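Local coordinates for tartrate dehydrogenase/decarboxylase (Pseudomonas putida, PDB 3FLK), which oxidises tartrate with NAD and also converts meso-tartrate to D-glycerate and D-malate to pyruvate, using a magnesium or manganese ion, at residues Phe176-Ala179 and Glu180-Arg184; Met200-Trp203 and Asp204-Glu208; Cys228-Phe231 and Val232-Glu236. The protein carries 1 engineered substitution. All blocks are in the same frame, centred on the assembly; numbering follows the deposited sequence.

Contact 1 of 3, residues Phe176-Ala179 and Glu180-Arg184; sequences FDLA and EKRER. With SO4 (sulfate ion), chain M.
Glu-180, Ala-179 and Leu-178 carry most of this local contact near the carboxy-terminal end of helix 165-181. Glu-180 N donates to Phe-176 O at 3.0 Å, a normal helical bond. Its CB is 3.5 Å from both Phe-176 O and Asp-177 O. CG of Glu-180 lies anti to its own N (chi1 -178°), and a bend at chi2 then carries the carboxylate away from residues 176-179, to His-216. There OE2 is hydrogen-bonded to His-216 ND1. Ala-179 works mainly through its backbone. Its O accepts from Arg-182 N at 3.1 Å, three residues on, and the donor stands above the carbonyl plane. Leu-178 O receives weak bonds from the N atoms of Lys-181 and Arg-182. The regular four-residue spacing is thus giving way to a tighter turn. Leu-178 and Arg-182 also meet through their aliphatic parts, with Leu-178 CG 4.3 Å from Arg-182 CD. Both lean on strand 129-135, Leu-178 on Val-131 and Val-133, and Arg-182 on Val-131. The Arg-182 guanidinium has sulfate O1 over the centre of one face, 3.5 Å above its plane, while its NE forms a salt bridge with Asp-239. Sulfate O4 accepts a hydrogen bond from Glu-183 N at 2.8 Å. The sulfate probably comes from the crystallisation liquor. Ala-179 packs on Val-187 of strand 186-191. This is the closing turn of a helix that lies on the large mixed sheet, just before the chain enters that strand.

Contact 2 of 3, residues Met200-Trp203 and Asp204-Glu208; sequences MPYW and DKRTE
The Tyr-202 ring carries Arg-206 on one face. CG of Arg-206 lies 3.6 Å above the ring plane, shifted toward the rim, in a CH-pi contact. The two side chains run alongside each other in the same direction, with ring and guanidinium planes 24° apart. CG is beside the backbone N of Arg-206, which puts it over the ring; the bend at chi2 then brings CD within 3.8 Å of Tyr-202 OH. The charged end goes further, to a salt bridge with Asp-169. Tyr-202 OH is hydrogen-bonded to Glu-155 of the second subunit.

The Trp-203 indole has Thr-207 OG1 over one face, 3.7 Å above the plane and near the rim. At its edge, in plane, lies Asp-204 OD1, 3.7 Å from Trp-203 CD1. Indole and carboxylate planes are turned 62° apart. Trp-203 NE1 is hydrogen-bonded to Ser-189 OG. Asp-204 OD1 is hydrogen-bonded to Thr-191 OG1, and OD2 to Ser-193 OG and, in a salt bridge, to Lys-221. These partners probably offset the cost of burying the charge.

Trp-203 O accepts twice from Thr-207, from N at 2.9 Å and from OG1 at 2.6 Å. With OG1 beside its own N (chi1 -52°), the hydroxyl can turn back to that carbonyl, approaching from above its plane. Met-200 O takes the nearly straight bond from Asp-204 N at 2.9 Å. CE of selenomethionine Met-200 touches Asp-204 OD1 at 3.8 Å.

These turns belong to helix 199-211, the crossover of the beta-alpha-beta unit formed with strands 186-191 and 218-223. It packs on helix 165-181 and reaches the dimer interface.

Contact 3 of 3, residues Cys228-Phe231 and Val232-Glu236; sequences CARF and VLQPE. With NAI (1,4-dihydronicotinamide adenine dinucleotide), chain N; SO4 (sulfate ion), chain K.
Arg-230 and Gln-234 lie side by side and point the same way, with guanidinium and amide planes 40° apart. Gln-234 OE1 is 3.4 Å from Arg-230 NE and 3.5 Å from its CD, and it approaches the guanidinium obliquely. The arginine is extended from CG to NE, which brings its NH2 to the cofactor. NH2 of Arg-230 meets O3B of the NADH adenosine ribose at 2.8 Å in a weak hydrogen bond, at the guanidinium edge. Gln-234 starts from the crowded position between N and carbonyl carbon (chi1 47°) and then runs straight. Its NE2 makes a weak bond of 3.5 Å to sulfate O3. The same sulfate, probably from the crystallisation liquor, is also hydrogen-bonded to Arg-237 NE.

The helix ends here. Gln-234 N donates to Arg-230 O at 2.8 Å, and Gln-234 is the first residue to leave helical angles. Pro-235 has no N-H to offer Phe-231 O. Its CB packs against that oxygen at 3.4 Å, and the buried carbonyl finds no partner in the model.

Other NADH bonds come from the second subunit, including Asp-86 and Asp-289. The chemistry therefore implies a cofactor site shared across the dimer, with Arg-230 contributing a weak hydrogen bond to the adenosine ribose.

In the fold
The three contacts follow one another along the chain: contact 1 at the end of helix 165-181, contact 2 on helix 199-211, contact 3 at the end of helix 224-233. Their centres are 20 to 23 Å apart. Strand 186-191 runs between contacts 1 and 2, and strand 218-223 between contacts 2 and 3. Both strands belong to the large mixed sheet. Contacts 1 and 3 touch through Arg-184 NH2 and Glu-236 O, a probable hydrogen bond. Contacts 2 and 3 do not touch, but each meets the second subunit. No residue of the second subunit touches contact 1, which also lies away from the annotated sites, whereas contact 3 includes a cofactor-binding arginine.

Contact 1 of 3, residues Phe176-Ala179 and Glu180-Arg184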
# COMPACT_ATOMS: atom_id res chain seq x y z
N PHE A 176 7.42 16.68 11.99
CA PHE A 176 7.18 17.06 13.38
C PHE A 176 7.00 18.57 13.54
O PHE A 176 6.15 19.01 14.32
CB PHE A 176 8.28 16.52 14.31
CG PHE A 176 8.04 15.11 14.77
CD1 PHE A 176 7.33 14.86 15.94
CD2 PHE A 176 8.49 14.03 14.02
CE1 PHE A 176 7.09 13.55 16.37
CE2 PHE A 176 8.25 12.72 14.44
CZ PHE A 176 7.55 12.48 15.61
N ASP A 177 7.79 19.35 12.81
CA ASP A 177 7.62 20.81 12.76
C ASP A 177 6.22 21.19 12.26
O ASP A 177 5.59 22.09 12.81
CB ASP A 177 8.69 21.47 11.88
CG ASP A 177 10.04 21.60 12.57
OD1 ASP A 177 10.11 21.45 13.81
OD2 ASP A 177 11.04 21.85 11.87
N LEU A 178 5.76 20.49 11.23
CA LEU A 178 4.43 20.71 10.65
C LEU A 178 3.33 20.37 11.65
O LEU A 178 2.40 21.16 11.84
CB LEU A 178 4.27 19.89 9.36
CG LEU A 178 3.03 20.12 8.47
CD1 LEU A 178 3.01 21.53 7.88
CD2 LEU A 178 3.00 19.09 7.35
N ALA A 179 3.45 19.21 12.29
CA ALA A 179 2.51 18.77 13.32
C ALA A 179 2.41 19.77 14.48
O ALA A 179 1.32 20.03 14.99
CB ALA A 179 2.89 17.40 13.85
N GLU A 180 3.55 20.34 14.87
CA GLU A 180 3.62 21.33 15.94
C GLU A 180 2.77 22.57 15.62
O GLU A 180 2.11 23.13 16.51
CB GLU A 180 5.08 21.72 16.22
CG GLU A 180 5.30 22.73 17.35
CD GLU A 180 4.98 22.17 18.73
OE1 GLU A 180 5.34 21.00 19.00
OE2 GLU A 180 4.39 22.90 19.56
N LYS A 181 2.77 22.98 14.35
CA LYS A 181 2.01 24.14 13.88
C LYS A 181 0.51 23.86 13.78
O LYS A 181 -0.30 24.79 13.78
CB LYS A 181 2.51 24.60 12.52
CG LYS A 181 3.89 25.22 12.49
CD LYS A 181 4.04 26.08 11.24
CE LYS A 181 5.49 26.30 10.87
NZ LYS A 181 6.05 25.16 10.09
N ARG A 182 0.14 22.59 13.67
CA ARG A 182 -1.25 22.19 13.46
C ARG A 182 -2.01 22.03 14.77
O ARG A 182 -1.41 21.93 15.84
CB ARG A 182 -1.32 20.92 12.60
CG ARG A 182 -0.94 21.16 11.14
CD ARG A 182 -0.78 19.86 10.36
NE ARG A 182 -2.06 19.21 10.07
CZ ARG A 182 -2.80 19.44 8.99
NH1 ARG A 182 -2.41 20.32 8.07
NH2 ARG A 182 -3.94 18.79 8.82
N GLU A 183 -3.34 22.02 14.68
CA GLU A 183 -4.22 21.97 15.86
C GLU A 183 -4.15 20.64 16.61
O GLU A 183 -4.22 20.61 17.84
CB GLU A 183 -5.66 22.29 15.46
CG GLU A 183 -6.53 22.86 16.59
CD GLU A 183 -6.27 24.35 16.87
OE1 GLU A 183 -5.93 25.10 15.92
OE2 GLU A 183 -6.42 24.77 18.04
N ARG A 184 -4.03 19.53 15.87
CA ARG A 184 -4.05 18.20 16.49
C ARG A 184 -2.70 17.73 17.05
O ARG A 184 -2.66 16.88 17.94
CB ARG A 184 -4.66 17.16 15.54
CG ARG A 184 -6.16 17.34 15.33
CD ARG A 184 -6.71 16.36 14.31
NE ARG A 184 -7.00 15.06 14.89
CZ ARG A 184 -7.28 13.96 14.19
NH1 ARG A 184 -7.31 13.99 12.87
NH2 ARG A 184 -7.53 12.82 14.83
S SO4 M . -4.66 22.90 11.25
O1 SO4 M . -4.58 21.44 11.35
O2 SO4 M . -3.79 23.36 10.17
O3 SO4 M . -6.04 23.28 10.96
O4 SO4 M . -4.25 23.51 12.50

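Contact 2 of 3, residues Met200-Trp203 and Asp204-Glu208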
# COMPACT_ATOMS: atom_id res chain seq x y z
N MSE A 200 13.84 -0.43 8.09
CA MSE A 200 12.71 0.04 8.89
C MSE A 200 12.94 0.13 10.41
O MSE A 200 12.47 1.09 11.03
CB MSE A 200 11.43 -0.74 8.57
CG MSE A 200 10.81 -0.42 7.21
SE MSE A 200 10.47 1.48 6.81
CE MSE A 200 10.08 2.16 8.57
N PRO A 201 13.64 -0.85 11.02
CA PRO A 201 14.04 -0.64 12.42
C PRO A 201 14.86 0.63 12.60
O PRO A 201 14.73 1.30 13.62
CB PRO A 201 14.89 -1.88 12.72
CG PRO A 201 14.34 -2.92 11.81
CD PRO A 201 14.05 -2.18 10.54
N TYR A 202 15.67 0.97 11.61
CA TYR A 202 16.46 2.20 11.63
C TYR A 202 15.58 3.45 11.53
O TYR A 202 15.79 4.42 12.28
CB TYR A 202 17.50 2.19 10.51
CG TYR A 202 18.31 3.47 10.46
CD1 TYR A 202 19.31 3.72 11.39
CD2 TYR A 202 18.06 4.43 9.47
CE1 TYR A 202 20.04 4.90 11.35
CE2 TYR A 202 18.79 5.61 9.42
CZ TYR A 202 19.78 5.84 10.36
OH TYR A 202 20.50 7.00 10.32
N TRP A 203 14.62 3.44 10.61
CA TRP A 203 13.64 4.51 10.46
C TRP A 203 12.90 4.74 11.78
O TRP A 203 12.76 5.88 12.23
CB TRP A 203 12.67 4.19 9.31
CG TRP A 203 11.48 5.12 9.16
CD1 TRP A 203 10.26 4.99 9.77
CD2 TRP A 203 11.39 6.27 8.32
NE1 TRP A 203 9.43 6.01 9.36
CE2 TRP A 203 10.10 6.81 8.48
CE3 TRP A 203 12.29 6.91 7.45
CZ2 TRP A 203 9.67 7.96 7.80
CZ3 TRP A 203 11.86 8.06 6.78
CH2 TRP A 203 10.56 8.57 6.96
N ASP A 204 12.47 3.65 12.42
CA ASP A 204 11.83 3.69 13.74
C ASP A 204 12.74 4.32 14.81
O ASP A 204 12.29 5.14 15.61
CB ASP A 204 11.40 2.29 14.19
CG ASP A 204 10.28 1.71 13.34
OD1 ASP A 204 9.83 2.38 12.39
OD2 ASP A 204 9.85 0.58 13.64
N LYS A 205 14.01 3.92 14.81
CA LYS A 205 15.00 4.45 15.76
C LYS A 205 15.16 5.96 15.62
O LYS A 205 15.19 6.68 16.62
CB LYS A 205 16.34 3.74 15.56
CG LYS A 205 17.28 3.83 16.75
CD LYS A 205 18.54 3.00 16.50
CE LYS A 205 19.44 2.98 17.72
NZ LYS A 205 20.55 1.99 17.56
N ARG A 206 15.27 6.44 14.38
CA ARG A 206 15.40 7.87 14.12
C ARG A 206 14.10 8.64 14.43
O ARG A 206 14.16 9.80 14.85
CB ARG A 206 15.85 8.15 12.68
CG ARG A 206 17.22 7.56 12.29
CD ARG A 206 18.31 7.83 13.32
NE ARG A 206 18.57 9.26 13.52
CZ ARG A 206 19.21 9.78 14.56
NH1 ARG A 206 19.68 8.99 15.53
NH2 ARG A 206 19.39 11.09 14.65
N THR A 207 12.96 7.99 14.23
CA THR A 207 11.65 8.58 14.55
C THR A 207 11.54 8.81 16.06
O THR A 207 11.16 9.90 16.50
CB THR A 207 10.48 7.72 14.04
OG1 THR A 207 10.66 7.43 12.65
CG2 THR A 207 9.15 8.44 14.22
N GLU A 208 11.88 7.78 16.84
CA GLU A 208 11.93 7.87 18.30
C GLU A 208 12.85 9.00 18.76
O GLU A 208 12.50 9.76 19.66
CB GLU A 208 12.39 6.55 18.91
CG GLU A 208 11.37 5.43 18.84
CD GLU A 208 11.97 4.06 19.12
OE1 GLU A 208 12.76 3.93 20.09
OE2 GLU A 208 11.65 3.11 18.38

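Contact 3 of 3, residues Cys228-Phe231 and Val232-Glu236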
# COMPACT_ATOMS: atom_id res chain seq x y z
N CYS A 228 -2.64 1.16 5.77
CA CYS A 228 -3.53 1.19 4.61
C CYS A 228 -4.96 0.78 4.98
O CYS A 228 -5.92 1.42 4.54
CB CYS A 228 -2.99 0.30 3.49
SG CYS A 228 -1.53 0.99 2.69
N ALA A 229 -5.09 -0.27 5.78
CA ALA A 229 -6.39 -0.72 6.29
C ALA A 229 -7.12 0.37 7.09
O ALA A 229 -8.33 0.54 6.95
CB ALA A 229 -6.22 -1.98 7.14
N ARG A 230 -6.36 1.10 7.90
CA ARG A 230 -6.91 2.17 8.74
C ARG A 230 -7.31 3.42 7.97
O ARG A 230 -8.20 4.16 8.40
CB ARG A 230 -5.95 2.51 9.89
CG ARG A 230 -5.91 1.45 10.98
CD ARG A 230 -5.17 1.94 12.22
NE ARG A 230 -5.24 0.95 13.30
CZ ARG A 230 -4.20 0.28 13.78
NH1 ARG A 230 -2.98 0.50 13.31
NH2 ARG A 230 -4.38 -0.60 14.76
N PHE A 231 -6.66 3.66 6.83
CA PHE A 231 -7.08 4.73 5.91
C PHE A 231 -8.53 4.52 5.46
O PHE A 231 -9.29 5.48 5.29
CB PHE A 231 -6.16 4.79 4.68
CG PHE A 231 -5.00 5.75 4.82
CD1 PHE A 231 -4.35 5.93 6.04
CD2 PHE A 231 -4.54 6.45 3.71
CE1 PHE A 231 -3.28 6.81 6.15
CE2 PHE A 231 -3.47 7.34 3.81
CZ PHE A 231 -2.84 7.51 5.04
N VAL A 232 -8.89 3.25 5.29
CA VAL A 232 -10.23 2.86 4.87
C VAL A 232 -11.21 2.80 6.04
O VAL A 232 -12.36 3.24 5.92
CB VAL A 232 -10.20 1.50 4.12
CG1 VAL A 232 -11.60 0.96 3.86
CG2 VAL A 232 -9.44 1.64 2.80
N LEU A 233 -10.76 2.26 7.17
CA LEU A 233 -11.65 1.98 8.31
C LEU A 233 -11.77 3.11 9.33
O LEU A 233 -12.84 3.31 9.90
CB LEU A 233 -11.27 0.66 9.00
CG LEU A 233 -11.49 -0.63 8.21
CD1 LEU A 233 -10.73 -1.79 8.83
CD2 LEU A 233 -12.98 -0.96 8.09
N GLN A 234 -10.67 3.83 9.57
CA GLN A 234 -10.71 4.97 10.49
C GLN A 234 -9.77 6.12 10.09
O GLN A 234 -8.78 6.40 10.77
CB GLN A 234 -10.50 4.54 11.95
CG GLN A 234 -9.33 3.59 12.19
CD GLN A 234 -9.03 3.39 13.68
OE1 GLN A 234 -7.93 2.97 14.03
NE2 GLN A 234 -9.99 3.69 14.54
N PRO A 235 -10.10 6.82 8.98
CA PRO A 235 -9.26 7.90 8.47
C PRO A 235 -9.23 9.14 9.38
O PRO A 235 -8.34 9.98 9.25
CB PRO A 235 -9.90 8.25 7.13
CG PRO A 235 -11.33 7.85 7.29
CD PRO A 235 -11.31 6.63 8.15
N GLU A 236 -10.19 9.23 10.31
CA GLU A 236 -10.28 10.36 11.24
C GLU A 236 -9.10 10.47 12.20
O GLU A 236 -8.82 11.54 12.73
CB GLU A 236 -11.61 10.32 12.02
CG GLU A 236 -11.77 9.13 12.97
CD GLU A 236 -12.45 7.92 12.33
OE1 GLU A 236 -12.45 7.81 11.08
OE2 GLU A 236 -12.99 7.09 13.08
PA NAI N . -2.22 -6.70 13.92
O1A NAI N . -2.78 -7.49 12.80
O2A NAI N . -1.79 -7.58 15.03
O5B NAI N . -3.31 -5.66 14.46
C5B NAI N . -3.71 -4.52 13.73
C4B NAI N . -5.06 -4.01 14.21
O4B NAI N . -6.10 -4.90 13.86
C3B NAI N . -5.10 -3.86 15.73
O3B NAI N . -5.77 -2.66 16.04
C2B NAI N . -5.89 -5.07 16.20
O2B NAI N . -6.65 -4.81 17.36
C1B NAI N . -6.76 -5.41 15.00
N9A NAI N . -6.92 -6.87 14.88
C8A NAI N . -5.98 -7.77 14.46
N7A NAI N . -6.52 -9.01 14.49
C5A NAI N . -7.79 -8.91 14.93
C6A NAI N . -8.78 -9.86 15.14
N6A NAI N . -8.56 -11.14 14.85
N1A NAI N . -10.02 -9.46 15.60
C2A NAI N . -10.27 -8.12 15.85
N3A NAI N . -9.28 -7.18 15.63
C4A NAI N . -8.06 -7.57 15.18
O3 NAI N . -1.00 -5.84 13.30
PN NAI N . -0.02 -4.84 14.09
O1N NAI N . -0.75 -4.21 15.21
O2N NAI N . 0.60 -3.99 13.05
O5D NAI N . 1.12 -5.82 14.64
C5D NAI N . 1.11 -6.33 15.96
C4D NAI N . 2.18 -7.41 16.10
O4D NAI N . 1.87 -8.52 15.29
C3D NAI N . 3.56 -6.93 15.67
O3D NAI N . 4.50 -7.42 16.58
C2D NAI N . 3.76 -7.56 14.30
O2D NAI N . 5.12 -7.79 14.03
C1D NAI N . 2.95 -8.84 14.43
N1N NAI N . 2.42 -9.40 13.17
C2N NAI N . 2.55 -10.75 12.95
C3N NAI N . 2.05 -11.33 11.79
C7N NAI N . 2.01 -12.83 11.68
O7N NAI N . 2.18 -13.60 12.85
N7N NAI N . 1.81 -13.40 10.49
C4N NAI N . 1.41 -10.53 10.84
C5N NAI N . 1.28 -9.16 11.07
C6N NAI N . 1.78 -8.60 12.24
S SO4 K . -8.24 2.95 18.34
O1 SO4 K . -9.66 2.64 18.29
O2 SO4 K . -7.46 1.72 18.16
O3 SO4 K . -7.90 3.90 17.28
O4 SO4 K . -7.92 3.54 19.64